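PDB 6JYZ: putative secreted endoglycosylceramidase from Rhodococcus hoagii, which probably hydrolyses O-glycosidic bonds of galactosylceramide-type glycolipids, as a secreted family 5 glycoside hydrolase. Local coordinates for residues S89-T94 and V198-R203; L122-D127 and A202-E207; R239-A244 and A275-H280; R243-I248 and L282-V287; A247-E252 and H258-E263. All blocks are in the same frame, centred on the assembly; numbering follows the deposited sequence.

Interaction 1 of 5, residues S89-T94 and V198-R203; sequences SALEPT and VQTWAR
T200 faces the end of the short helix 88-91 with both branches of its side chain, methyl against L91 and hydroxyl against E92. Its CG2 packs on L91 CB at 3.7 Å, and CD1 of the same leucine lies just beyond, so the methyl meets the flank of L91. With chi1 at -66°, T200 sets CG2 anti to the backbone N and leaves OG1 on the other branch, where it reaches E92 OE1 at 2.8 Å. H196 O, one turn earlier in the same helix, is also within reach of that hydroxyl, and which oxygen takes the proton is not settled. E92 is extended, with CG anti to its own backbone N, and its carboxylate is well supplied: OE1 also accepts from W88 NE1, and OE2 from G96 N. A water sits 2.8 Å from E92 OE2 and 2.9 Å from Q199 OE1, carrying the contact one residue back along helix 193-206. The acid is buried, and these donors fix its rotation. Here the segment that follows barrel strand 81-86 is pinned onto an outer helix, as in the (beta/alpha)8 barrel of family 5 glycoside hydrolases.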
# COMPACT_ATOMS: atom_id res chain seq x y z
N SER A 89 8.49 14.97 0.24
CA SER A 89 8.46 16.41 0.17
C SER A 89 8.02 17.03 1.49
O SER A 89 8.43 18.17 1.75
CB SER A 89 7.58 16.90 -0.96
OG SER A 89 6.24 16.48 -0.70
N ALA A 90 7.20 16.36 2.26
CA ALA A 90 6.75 16.93 3.57
C ALA A 90 7.75 16.56 4.64
O ALA A 90 7.95 17.35 5.57
CB ALA A 90 5.38 16.37 3.87
N LEU A 91 8.46 15.45 4.57
CA LEU A 91 9.44 15.11 5.56
C LEU A 91 10.65 16.02 5.41
O LEU A 91 11.30 16.40 6.43
CB LEU A 91 9.92 13.67 5.41
CG LEU A 91 8.87 12.64 5.82
CD1 LEU A 91 9.15 11.26 5.17
CD2 LEU A 91 8.81 12.51 7.36
N GLU A 92 11.10 16.32 4.20
CA GLU A 92 12.37 17.00 3.92
C GLU A 92 12.09 18.16 3.01
O GLU A 92 12.39 18.16 1.79
CB GLU A 92 13.37 16.03 3.31
CG GLU A 92 14.78 16.66 3.31
CD GLU A 92 15.88 15.76 2.82
OE1 GLU A 92 15.65 14.65 2.25
OE2 GLU A 92 17.08 16.15 3.02
N PRO A 93 11.45 19.26 3.49
CA PRO A 93 10.96 20.31 2.60
C PRO A 93 12.06 21.20 2.06
O PRO A 93 11.87 21.84 1.05
CB PRO A 93 9.99 21.12 3.49
CG PRO A 93 10.49 20.81 4.92
CD PRO A 93 10.88 19.33 4.85
N THR A 94 13.18 21.23 2.74
CA THR A 94 14.35 21.91 2.25
C THR A 94 15.49 20.92 2.44
O THR A 94 15.42 19.96 3.25
CB THR A 94 14.66 23.25 3.01
OG1 THR A 94 14.93 22.95 4.39
CG2 THR A 94 13.50 24.22 2.89
N VAL A 198 17.68 8.40 1.58
CA VAL A 198 18.13 7.36 2.49
C VAL A 198 18.22 7.90 3.93
O VAL A 198 17.74 7.23 4.86
CB VAL A 198 19.49 6.82 1.98
CG1 VAL A 198 20.16 5.94 3.02
CG2 VAL A 198 19.31 6.02 0.69
N GLN A 199 18.80 9.09 4.11
CA GLN A 199 18.89 9.67 5.44
C GLN A 199 17.52 9.99 5.97
O GLN A 199 17.26 9.76 7.17
CB GLN A 199 19.79 10.90 5.37
CG GLN A 199 19.78 11.67 6.71
CD GLN A 199 20.75 12.82 6.71
OE1 GLN A 199 20.54 13.85 6.08
NE2 GLN A 199 21.84 12.59 7.35
N THR A 200 16.60 10.50 5.16
CA THR A 200 15.24 10.78 5.61
C THR A 200 14.55 9.48 6.09
O THR A 200 13.89 9.47 7.14
CB THR A 200 14.45 11.49 4.49
OG1 THR A 200 15.06 12.76 4.29
CG2 THR A 200 12.97 11.60 4.81
N TRP A 201 14.73 8.38 5.35
CA TRP A 201 14.17 7.11 5.80
C TRP A 201 14.75 6.69 7.14
O TRP A 201 14.04 6.23 8.01
CB TRP A 201 14.44 5.98 4.78
CG TRP A 201 13.21 5.56 4.03
CD1 TRP A 201 13.05 5.45 2.68
CD2 TRP A 201 11.95 5.15 4.62
NE1 TRP A 201 11.79 4.99 2.37
CE2 TRP A 201 11.07 4.80 3.56
CE3 TRP A 201 11.47 5.07 5.95
CZ2 TRP A 201 9.75 4.37 3.79
CZ3 TRP A 201 10.16 4.66 6.14
CH2 TRP A 201 9.29 4.34 5.08
N ALA A 202 16.06 6.83 7.32
CA ALA A 202 16.69 6.46 8.60
C ALA A 202 16.10 7.30 9.74
O ALA A 202 15.75 6.75 10.81
CB ALA A 202 18.19 6.64 8.49
N ARG A 203 15.95 8.60 9.49
CA ARG A 203 15.41 9.49 10.53
C ARG A 203 13.98 9.07 10.85
O ARG A 203 13.57 9.08 12.02
CB ARG A 203 15.46 10.93 10.03
CG ARG A 203 16.89 11.45 10.02
CD ARG A 203 16.92 12.78 9.28
NE ARG A 203 18.25 13.39 9.45
CZ ARG A 203 18.54 14.56 8.96
NH1 ARG A 203 17.78 15.19 8.10
NH2 ARG A 203 19.70 15.12 9.36
O HOH W 1 18.22 13.92 4.33

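Interaction 2 of 5, residues L122-D127 and A202-E207; sequences LDMHQD and ARLAAE
L204 sends its side chain from helix 193-206 down onto strand 119-124, where the methyls of L122 and M124 receive it. The apolar contacts come first, and the closest approaches both use L204 CD2, which lies 4.3 Å from L122 CD1 and 4.5 Å from M124 CE. L204 holds CG anti to its backbone N (chi1 -177°), which carries the branched end out toward the strand. M124 bends at both chi2 and chi3, and that curl brings CE round toward the helix. The space beside these methyls is shared with two residues of interaction 1, since W201 and L91 both pack against the CE methyl of M124. Polar bonding belongs to the strand and the borders of the contact. L122 and M124 bond through their backbones to strand 214-218, D123 between them bonds to N85, and E207, farther along the helical segment, makes a salt bridge to R107. Between strand and helix, then, the joint is one of methyl groups in light van der Waals touch, a water-excluding layer of the (beta/alpha)8 barrel that fixes no direction as a hydrogen bond would.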
# COMPACT_ATOMS: atom_id res chain seq x y z
N LEU A 122 4.26 2.24 6.66
CA LEU A 122 4.67 3.58 6.23
C LEU A 122 5.17 3.49 4.78
O LEU A 122 6.18 2.85 4.54
CB LEU A 122 5.79 4.09 7.14
CG LEU A 122 5.38 4.26 8.62
CD1 LEU A 122 6.61 4.65 9.40
CD2 LEU A 122 4.31 5.32 8.73
N ASP A 123 4.45 4.14 3.88
CA ASP A 123 4.77 4.07 2.46
C ASP A 123 5.29 5.41 1.96
O ASP A 123 4.55 6.38 1.96
CB ASP A 123 3.49 3.66 1.70
CG ASP A 123 3.47 4.03 0.24
OD1 ASP A 123 4.50 4.04 -0.43
OD2 ASP A 123 2.34 4.37 -0.22
N MET A 124 6.55 5.41 1.53
CA MET A 124 7.14 6.62 0.95
C MET A 124 6.57 6.72 -0.46
O MET A 124 7.09 6.08 -1.39
CB MET A 124 8.66 6.48 0.97
CG MET A 124 9.39 7.79 0.67
SD MET A 124 9.24 9.04 2.02
CE MET A 124 10.20 8.26 3.31
N HIS A 125 5.48 7.45 -0.59
CA HIS A 125 4.66 7.38 -1.78
C HIS A 125 5.10 8.41 -2.79
O HIS A 125 5.55 9.52 -2.49
CB HIS A 125 3.19 7.61 -1.42
CG HIS A 125 2.23 6.98 -2.40
ND1 HIS A 125 1.58 7.56 -3.47
CD2 HIS A 125 1.93 5.65 -2.38
CE1 HIS A 125 0.88 6.52 -4.06
NE2 HIS A 125 1.08 5.42 -3.41
N GLN A 126 4.88 8.13 -4.07
CA GLN A 126 5.10 9.09 -5.16
C GLN A 126 4.26 8.60 -6.33
O GLN A 126 4.02 7.39 -6.47
CB GLN A 126 6.59 9.18 -5.55
CG GLN A 126 7.19 7.89 -6.12
CD GLN A 126 6.87 7.61 -7.57
OE1 GLN A 126 6.82 6.39 -8.01
NE2 GLN A 126 6.68 8.59 -8.35
N ASP A 127 3.87 9.52 -7.18
CA ASP A 127 3.43 9.16 -8.53
C ASP A 127 4.14 10.12 -9.47
O ASP A 127 4.20 11.32 -9.19
CB ASP A 127 1.92 9.38 -8.75
CG ASP A 127 1.07 8.63 -7.76
OD1 ASP A 127 0.88 7.40 -7.95
OD2 ASP A 127 0.59 9.24 -6.78
N ALA A 202 16.06 6.83 7.32
CA ALA A 202 16.69 6.46 8.60
C ALA A 202 16.10 7.30 9.74
O ALA A 202 15.75 6.75 10.81
CB ALA A 202 18.19 6.64 8.49
N ARG A 203 15.95 8.60 9.49
CA ARG A 203 15.41 9.49 10.53
C ARG A 203 13.98 9.07 10.85
O ARG A 203 13.57 9.08 12.02
CB ARG A 203 15.46 10.93 10.03
CG ARG A 203 16.89 11.45 10.02
CD ARG A 203 16.92 12.78 9.28
NE ARG A 203 18.25 13.39 9.45
CZ ARG A 203 18.54 14.56 8.96
NH1 ARG A 203 17.78 15.19 8.10
NH2 ARG A 203 19.70 15.12 9.36
N LEU A 204 13.17 8.71 9.85
CA LEU A 204 11.79 8.30 10.13
C LEU A 204 11.74 6.96 10.83
O LEU A 204 10.92 6.81 11.76
CB LEU A 204 11.02 8.27 8.79
CG LEU A 204 9.54 7.93 8.94
CD1 LEU A 204 8.82 8.95 9.84
CD2 LEU A 204 8.86 7.87 7.59
N ALA A 205 12.59 6.00 10.45
CA ALA A 205 12.55 4.73 11.16
C ALA A 205 12.90 4.94 12.62
O ALA A 205 12.37 4.23 13.49
CB ALA A 205 13.53 3.75 10.51
N ALA A 206 13.86 5.80 12.91
CA ALA A 206 14.21 6.06 14.30
C ALA A 206 12.97 6.52 15.10
O ALA A 206 12.89 6.16 16.30
CB ALA A 206 15.36 7.08 14.41
N GLU A 207 12.06 7.25 14.51
CA GLU A 207 10.87 7.76 15.18
C GLU A 207 9.89 6.69 15.54
O GLU A 207 8.96 6.97 16.33
CB GLU A 207 10.22 8.79 14.26
CG GLU A 207 11.02 10.03 13.98
CD GLU A 207 11.21 10.93 15.16
OE1 GLU A 207 10.35 11.03 16.03
OE2 GLU A 207 12.27 11.57 15.20

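Interaction 3 of 5, residues R239-A244 and A275-H280; sequences RFYQRA and ALPPRH
Y241 and P277 make the apolar half of this contact: the ring atom CE2 of Y241 lies 4.3 Å from P277 CG, which approaches the ring obliquely. With CG anti to its carbonyl carbon (chi1 -66°), Y241 turns its ring off helix 230-251 toward the proline, and the phenol oxygen runs on past it to hydrogen-bond E263 O. L282 from interaction 4 fills in beside them, one of its methyls on Y241 and the other on P277. This is the outer layer of the (beta/alpha)8 barrel expected for a family 5 glycoside hydrolase: a long helix on the outside meets the connection that runs from helix 268-271 to strand 287-289. The polar half lies nearer the surface. Q242 is extended, CG anti to its backbone N (chi1 178°), and brings NE2 to 3.8 Å from H280 O, too long for a hydrogen bond, which leaves a loose polar approach. Y281, the next residue, also touches the Q242 side chain. Away from the helix, the 275-280 segment is held to helix 307-321: P277 O accepts from Y321 OH, and R279 makes a cation-pi contact with W320 while its NH1 bonds the carbonyl of that tryptophan.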
# COMPACT_ATOMS: atom_id res chain seq x y z
N ARG A 239 19.61 -1.36 -5.79
CA ARG A 239 20.75 -0.69 -5.16
C ARG A 239 20.27 0.37 -4.19
O ARG A 239 20.83 0.49 -3.07
CB ARG A 239 21.60 -0.03 -6.24
CG ARG A 239 22.96 0.43 -5.73
CD ARG A 239 23.73 1.20 -6.82
NE ARG A 239 24.00 0.37 -8.00
CZ ARG A 239 25.08 -0.41 -8.14
NH1 ARG A 239 25.94 -0.56 -7.14
NH2 ARG A 239 25.25 -1.10 -9.25
N PHE A 240 19.21 1.09 -4.50
CA PHE A 240 18.61 2.04 -3.60
C PHE A 240 18.03 1.28 -2.39
O PHE A 240 18.26 1.70 -1.22
CB PHE A 240 17.52 2.85 -4.29
CG PHE A 240 16.54 3.47 -3.32
CD1 PHE A 240 16.99 4.45 -2.42
CD2 PHE A 240 15.22 3.07 -3.26
CE1 PHE A 240 16.10 5.07 -1.49
CE2 PHE A 240 14.36 3.63 -2.32
CZ PHE A 240 14.78 4.60 -1.44
N TYR A 241 17.30 0.21 -2.59
CA TYR A 241 16.75 -0.50 -1.44
C TYR A 241 17.86 -0.94 -0.50
O TYR A 241 17.69 -0.84 0.73
CB TYR A 241 15.96 -1.72 -1.87
CG TYR A 241 14.69 -1.46 -2.66
CD1 TYR A 241 13.95 -0.31 -2.53
CD2 TYR A 241 14.20 -2.43 -3.53
CE1 TYR A 241 12.78 -0.09 -3.27
CE2 TYR A 241 13.03 -2.29 -4.23
CZ TYR A 241 12.31 -1.13 -4.08
OH TYR A 241 11.13 -0.91 -4.73
N GLN A 242 18.97 -1.44 -1.03
CA GLN A 242 20.05 -1.91 -0.15
C GLN A 242 20.57 -0.75 0.67
O GLN A 242 20.82 -0.92 1.89
CB GLN A 242 21.12 -2.54 -1.04
CG GLN A 242 22.32 -3.02 -0.20
CD GLN A 242 23.34 -3.67 -1.10
OE1 GLN A 242 23.88 -3.01 -1.98
NE2 GLN A 242 23.54 -4.95 -0.85
N ARG A 243 20.77 0.41 0.08
CA ARG A 243 21.24 1.58 0.85
C ARG A 243 20.21 1.98 1.90
O ARG A 243 20.60 2.26 3.05
CB ARG A 243 21.46 2.76 -0.10
CG ARG A 243 22.71 2.67 -0.95
CD ARG A 243 22.87 3.95 -1.77
NE ARG A 243 23.16 5.16 -0.95
CZ ARG A 243 23.45 6.46 -1.42
NH1 ARG A 243 23.36 6.71 -2.70
NH2 ARG A 243 23.84 7.44 -0.61
N ALA A 244 18.93 2.00 1.57
CA ALA A 244 17.92 2.42 2.53
C ALA A 244 17.82 1.41 3.66
O ALA A 244 17.74 1.83 4.83
CB ALA A 244 16.58 2.52 1.83
N ALA A 275 10.93 -7.50 -14.53
CA ALA A 275 12.24 -7.90 -13.99
C ALA A 275 12.22 -7.63 -12.49
O ALA A 275 11.49 -6.77 -11.99
CB ALA A 275 13.32 -7.09 -14.65
N LEU A 276 12.96 -8.42 -11.75
CA LEU A 276 12.96 -8.39 -10.29
C LEU A 276 14.24 -7.72 -9.77
O LEU A 276 15.35 -8.10 -10.19
CB LEU A 276 12.85 -9.80 -9.72
CG LEU A 276 11.54 -10.50 -10.00
CD1 LEU A 276 11.49 -11.88 -9.44
CD2 LEU A 276 10.33 -9.71 -9.46
N PRO A 277 14.18 -6.78 -8.83
CA PRO A 277 15.37 -6.31 -8.13
C PRO A 277 16.23 -7.47 -7.64
O PRO A 277 15.72 -8.39 -6.99
CB PRO A 277 14.81 -5.47 -6.95
CG PRO A 277 13.49 -4.95 -7.55
CD PRO A 277 12.96 -6.15 -8.30
N PRO A 278 17.52 -7.54 -7.97
CA PRO A 278 18.31 -8.73 -7.64
C PRO A 278 18.29 -9.02 -6.15
O PRO A 278 18.36 -8.13 -5.31
CB PRO A 278 19.69 -8.34 -8.15
CG PRO A 278 19.39 -7.43 -9.36
CD PRO A 278 18.20 -6.62 -8.94
N ARG A 279 18.20 -10.31 -5.86
CA ARG A 279 18.09 -10.82 -4.49
C ARG A 279 19.19 -10.35 -3.60
O ARG A 279 18.92 -10.14 -2.38
CB ARG A 279 18.34 -12.36 -4.47
CG ARG A 279 17.20 -13.13 -5.06
CD ARG A 279 17.31 -14.62 -4.71
NE ARG A 279 18.34 -15.52 -5.19
CZ ARG A 279 18.07 -16.83 -5.27
NH1 ARG A 279 16.89 -17.28 -4.88
NH2 ARG A 279 18.98 -17.68 -5.73
N HIS A 280 20.43 -10.22 -4.07
CA HIS A 280 21.50 -9.87 -3.17
C HIS A 280 21.27 -8.49 -2.54
O HIS A 280 21.76 -8.21 -1.44
CB HIS A 280 22.87 -9.92 -3.87
CG HIS A 280 23.18 -8.76 -4.78
ND1 HIS A 280 22.80 -8.62 -6.13
CD2 HIS A 280 23.88 -7.68 -4.46
CE1 HIS A 280 23.36 -7.48 -6.55
NE2 HIS A 280 23.94 -6.89 -5.57

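Interaction 4 of 5, residues R243-I248 and L282-V287; sequences RAIAAI and LADPLV
I245 carries most of this contact, offering one branch to L282 and V287 and the other to D284. Its chi1 of -69° puts CG2 anti to the backbone N and CG1 beside it, so that CD1 and CG2 serve different partners. CD1 meets L282 CD1 at 3.8 Å, with the side chains crossing at about a right angle, and V287 CG1 lies 4.4 Å from I245 CD1. L282 starts out pointing away from the helix, yet the bends at its first two torsions turn CD1 back to it. The CG2 branch of I245 comes within 3.9 Å of D284 OD2, an apolar neighbour to a charged atom whose real partner is R249 NE, in a salt bridge. The other oxygen, D284 OD1, accepts from L286 N at 2.9 Å (162°) through its anti lone pair, closing an Asx turn within the type I beta turn D284-V287. Were D284 an alanine, R249 NE would probably lose its carboxylate partner, and L286 N the oxygen that closes the turn. V260 of strand 259-262 also packs on I245; the turn itself leads into strand 287-289 of the (beta/alpha)8 barrel.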
# COMPACT_ATOMS: atom_id res chain seq x y z
N ARG A 243 20.77 0.41 0.08
CA ARG A 243 21.24 1.58 0.85
C ARG A 243 20.21 1.98 1.90
O ARG A 243 20.60 2.26 3.05
CB ARG A 243 21.46 2.76 -0.10
CG ARG A 243 22.71 2.67 -0.95
CD ARG A 243 22.87 3.95 -1.77
NE ARG A 243 23.16 5.16 -0.95
CZ ARG A 243 23.45 6.46 -1.42
NH1 ARG A 243 23.36 6.71 -2.70
NH2 ARG A 243 23.84 7.44 -0.61
N ALA A 244 18.93 2.00 1.57
CA ALA A 244 17.92 2.42 2.53
C ALA A 244 17.82 1.41 3.66
O ALA A 244 17.74 1.83 4.83
CB ALA A 244 16.58 2.52 1.83
N ILE A 245 17.88 0.12 3.38
CA ILE A 245 17.77 -0.90 4.44
C ILE A 245 18.96 -0.73 5.38
O ILE A 245 18.75 -0.80 6.63
CB ILE A 245 17.76 -2.30 3.82
CG1 ILE A 245 16.46 -2.51 3.06
CG2 ILE A 245 17.93 -3.38 4.90
CD1 ILE A 245 16.46 -3.73 2.12
N ALA A 246 20.19 -0.52 4.89
CA ALA A 246 21.31 -0.44 5.84
C ALA A 246 21.11 0.78 6.72
O ALA A 246 21.40 0.72 7.93
CB ALA A 246 22.62 -0.30 5.05
N ALA A 247 20.64 1.91 6.20
CA ALA A 247 20.48 3.11 7.00
C ALA A 247 19.38 2.91 8.00
O ALA A 247 19.50 3.34 9.17
CB ALA A 247 20.21 4.28 6.09
N ILE A 248 18.27 2.27 7.62
CA ILE A 248 17.15 2.02 8.52
C ILE A 248 17.62 1.08 9.62
O ILE A 248 17.27 1.32 10.80
CB ILE A 248 15.99 1.41 7.70
CG1 ILE A 248 15.33 2.56 6.90
CG2 ILE A 248 14.97 0.76 8.62
CD1 ILE A 248 14.33 2.04 5.79
N LEU A 282 18.44 -7.44 -1.38
CA LEU A 282 17.33 -7.63 -0.44
C LEU A 282 17.66 -8.78 0.51
O LEU A 282 16.72 -9.40 1.00
CB LEU A 282 16.03 -7.87 -1.20
CG LEU A 282 15.31 -6.70 -1.87
CD1 LEU A 282 15.09 -5.50 -0.97
CD2 LEU A 282 15.83 -6.36 -3.23
N ALA A 283 18.91 -9.03 0.83
CA ALA A 283 19.29 -10.17 1.68
C ALA A 283 19.15 -9.80 3.15
O ALA A 283 20.11 -9.71 3.90
CB ALA A 283 20.74 -10.53 1.35
N ASP A 284 17.97 -9.48 3.60
CA ASP A 284 17.63 -9.22 5.00
C ASP A 284 16.44 -10.10 5.24
O ASP A 284 15.53 -10.21 4.40
CB ASP A 284 17.25 -7.71 5.14
CG ASP A 284 16.76 -7.30 6.53
OD1 ASP A 284 15.71 -7.80 7.00
OD2 ASP A 284 17.49 -6.53 7.19
N PRO A 285 16.33 -10.79 6.40
CA PRO A 285 15.30 -11.79 6.57
C PRO A 285 13.89 -11.23 6.73
O PRO A 285 12.95 -12.01 6.64
CB PRO A 285 15.72 -12.55 7.87
CG PRO A 285 16.58 -11.55 8.54
CD PRO A 285 17.36 -10.79 7.46
N LEU A 286 13.76 -9.92 6.92
CA LEU A 286 12.45 -9.33 7.12
C LEU A 286 11.93 -8.60 5.89
O LEU A 286 10.98 -7.80 6.03
CB LEU A 286 12.45 -8.40 8.35
CG LEU A 286 12.96 -9.06 9.62
CD1 LEU A 286 12.91 -8.06 10.79
CD2 LEU A 286 12.15 -10.28 9.97
N VAL A 287 12.48 -8.92 4.72
CA VAL A 287 11.89 -8.28 3.53
C VAL A 287 10.59 -8.97 3.12
O VAL A 287 10.36 -10.16 3.35
CB VAL A 287 12.89 -8.30 2.34
CG1 VAL A 287 14.13 -7.47 2.67
CG2 VAL A 287 13.23 -9.72 1.85

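Interaction 5 of 5, residues A247-E252 and H258-E263; sequences AIRQAE and HLVIFE
R249 in the last turn of helix 230-251 and E252 just after it grip H258, the residue that leads into strand 259-262; this is a helix-to-strand return of the (beta/alpha)8 barrel. R249 bends at chi2, which folds its chain back so that the guanidinium meets H258 end-on, just before the strand. There NH1 and NH2 of R249 both donate to one atom, H258 O, at 2.9 Å and 3.0 Å. The oxygen lies near the guanidinium plane; NH2 meets it almost in line with the C=O bond (170°), whereas NH1 comes in on a lone pair in the carbonyl plane. R249 NH1 also gives a hydrogen to E252 OE1 at 2.9 Å, a salt bridge on the syn lone pair, and NE is taken by D284. With a methionine in place of R249, H258 O would probably lose both its donors here, and E252 and D284 would be left without their shared positive mate.

E252 is extended beyond CG, which carries its carboxylate to the backbone N of H258. E252 OE2 accepts from H258 N at 2.9 Å, nearly straight, though the N-H comes from above the carboxylate plane. H258 holds CG anti to its carbonyl carbon (chi1 -63°), turning ND1 toward the same carboxylate, whose plane is 36° from that of the ring. The resulting bond from H258 ND1 to E252 OE2 is weak, at 3.4 Å; Y217 OH donates to OE2 as well. NE2 of the imidazole bonds E211 O. Beyond the carbonyl, V260 CG2 lies obliquely against the guanidinium, 3.7 Å from R249 NH2.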
# COMPACT_ATOMS: atom_id res chain seq x y z
N ALA A 247 20.64 1.91 6.20
CA ALA A 247 20.48 3.11 7.00
C ALA A 247 19.38 2.91 8.00
O ALA A 247 19.50 3.34 9.17
CB ALA A 247 20.21 4.28 6.09
N ILE A 248 18.27 2.27 7.62
CA ILE A 248 17.15 2.02 8.52
C ILE A 248 17.62 1.08 9.62
O ILE A 248 17.27 1.32 10.80
CB ILE A 248 15.99 1.41 7.70
CG1 ILE A 248 15.33 2.56 6.90
CG2 ILE A 248 14.97 0.76 8.62
CD1 ILE A 248 14.33 2.04 5.79
N ARG A 249 18.34 0.02 9.30
CA ARG A 249 18.67 -0.95 10.36
C ARG A 249 19.59 -0.27 11.36
O ARG A 249 19.46 -0.55 12.58
CB ARG A 249 19.39 -2.15 9.72
CG ARG A 249 18.44 -3.03 8.89
CD ARG A 249 17.45 -3.75 9.79
NE ARG A 249 16.51 -4.62 9.03
CZ ARG A 249 15.19 -4.52 9.04
NH1 ARG A 249 14.54 -3.61 9.73
NH2 ARG A 249 14.51 -5.44 8.33
N GLN A 250 20.48 0.63 10.95
CA GLN A 250 21.29 1.35 11.93
C GLN A 250 20.41 2.27 12.77
O GLN A 250 20.60 2.38 14.00
CB GLN A 250 22.37 2.13 11.17
CG GLN A 250 23.29 2.96 12.08
CD GLN A 250 24.07 2.09 13.02
OE1 GLN A 250 24.65 1.07 12.63
NE2 GLN A 250 24.06 2.49 14.29
N ALA A 251 19.46 2.95 12.17
CA ALA A 251 18.64 3.90 12.87
C ALA A 251 17.71 3.20 13.85
O ALA A 251 17.17 3.85 14.77
CB ALA A 251 17.81 4.71 11.87
N GLU A 252 17.44 1.91 13.70
CA GLU A 252 16.58 1.16 14.60
C GLU A 252 17.32 0.69 15.84
O GLU A 252 16.71 0.05 16.68
CB GLU A 252 16.00 -0.07 13.90
CG GLU A 252 14.94 0.27 12.84
CD GLU A 252 14.60 -0.97 12.04
OE1 GLU A 252 15.45 -1.78 11.73
OE2 GLU A 252 13.38 -1.12 11.71
N HIS A 258 11.98 -3.68 12.02
CA HIS A 258 10.68 -3.81 11.39
C HIS A 258 10.77 -4.42 10.00
O HIS A 258 11.87 -4.58 9.44
CB HIS A 258 9.98 -2.45 11.37
CG HIS A 258 9.69 -1.88 12.74
ND1 HIS A 258 10.71 -1.57 13.71
CD2 HIS A 258 8.49 -1.59 13.29
CE1 HIS A 258 10.06 -1.05 14.79
NE2 HIS A 258 8.74 -1.03 14.51
N LEU A 259 9.62 -4.75 9.42
CA LEU A 259 9.64 -5.35 8.05
C LEU A 259 10.01 -4.31 7.01
O LEU A 259 9.72 -3.12 7.17
CB LEU A 259 8.24 -5.89 7.73
CG LEU A 259 7.75 -7.05 8.55
CD1 LEU A 259 6.46 -7.69 8.08
CD2 LEU A 259 8.65 -7.79 9.46
N VAL A 260 10.63 -4.82 5.96
CA VAL A 260 11.00 -3.96 4.82
C VAL A 260 10.15 -4.42 3.66
O VAL A 260 10.33 -5.55 3.19
CB VAL A 260 12.48 -4.06 4.54
CG1 VAL A 260 12.71 -3.41 3.17
CG2 VAL A 260 13.23 -3.27 5.64
N ILE A 261 9.26 -3.55 3.19
CA ILE A 261 8.35 -3.89 2.11
C ILE A 261 8.97 -3.24 0.87
O ILE A 261 9.23 -2.03 0.83
CB ILE A 261 6.98 -3.31 2.45
CG1 ILE A 261 6.42 -4.13 3.63
CG2 ILE A 261 6.03 -3.36 1.27
CD1 ILE A 261 5.23 -3.45 4.34
N PHE A 262 9.25 -4.06 -0.14
CA PHE A 262 9.94 -3.56 -1.33
C PHE A 262 9.16 -3.98 -2.56
O PHE A 262 8.48 -5.01 -2.58
CB PHE A 262 11.39 -4.05 -1.41
CG PHE A 262 11.51 -5.50 -1.77
CD1 PHE A 262 11.39 -6.52 -0.82
CD2 PHE A 262 11.75 -5.89 -3.10
CE1 PHE A 262 11.45 -7.85 -1.22
CE2 PHE A 262 11.81 -7.21 -3.46
CZ PHE A 262 11.67 -8.21 -2.52
N GLU A 263 9.30 -3.13 -3.61
CA GLU A 263 8.44 -3.26 -4.78
C GLU A 263 9.27 -3.55 -6.02
O GLU A 263 10.41 -3.05 -6.16
CB GLU A 263 7.64 -1.98 -5.00
CG GLU A 263 6.68 -1.74 -3.81
CD GLU A 263 5.88 -0.50 -4.04
OE1 GLU A 263 5.46 -0.21 -5.16
OE2 GLU A 263 5.65 0.28 -3.03

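In the fold
Interactions 1, 2, 4 and 5 are buried, and 3 only partly, with its glutamine near the surface. Interactions 1 and 2 share helix 193-206, whose T200 and L204 face a post-strand segment and strand 119-124. Interactions 3, 4 and 5 use successive parts of helix 230-251 from R239 on; 4 is apolar around one isoleucine, and 5 has charged side chains bonding the backbone of H258. Interactions 4 and 5, with centres about 5 Å apart, are joined by the D284-R249 salt bridge and by the backbone bond between L286 and V260. The two helices pack on each other through small residues: A202 CB lies 3.6 Å from A247 O. Methyl packing in interaction 2 thus contrasts with the charged, hydrogen-bonded grip near the helix end in interaction 5.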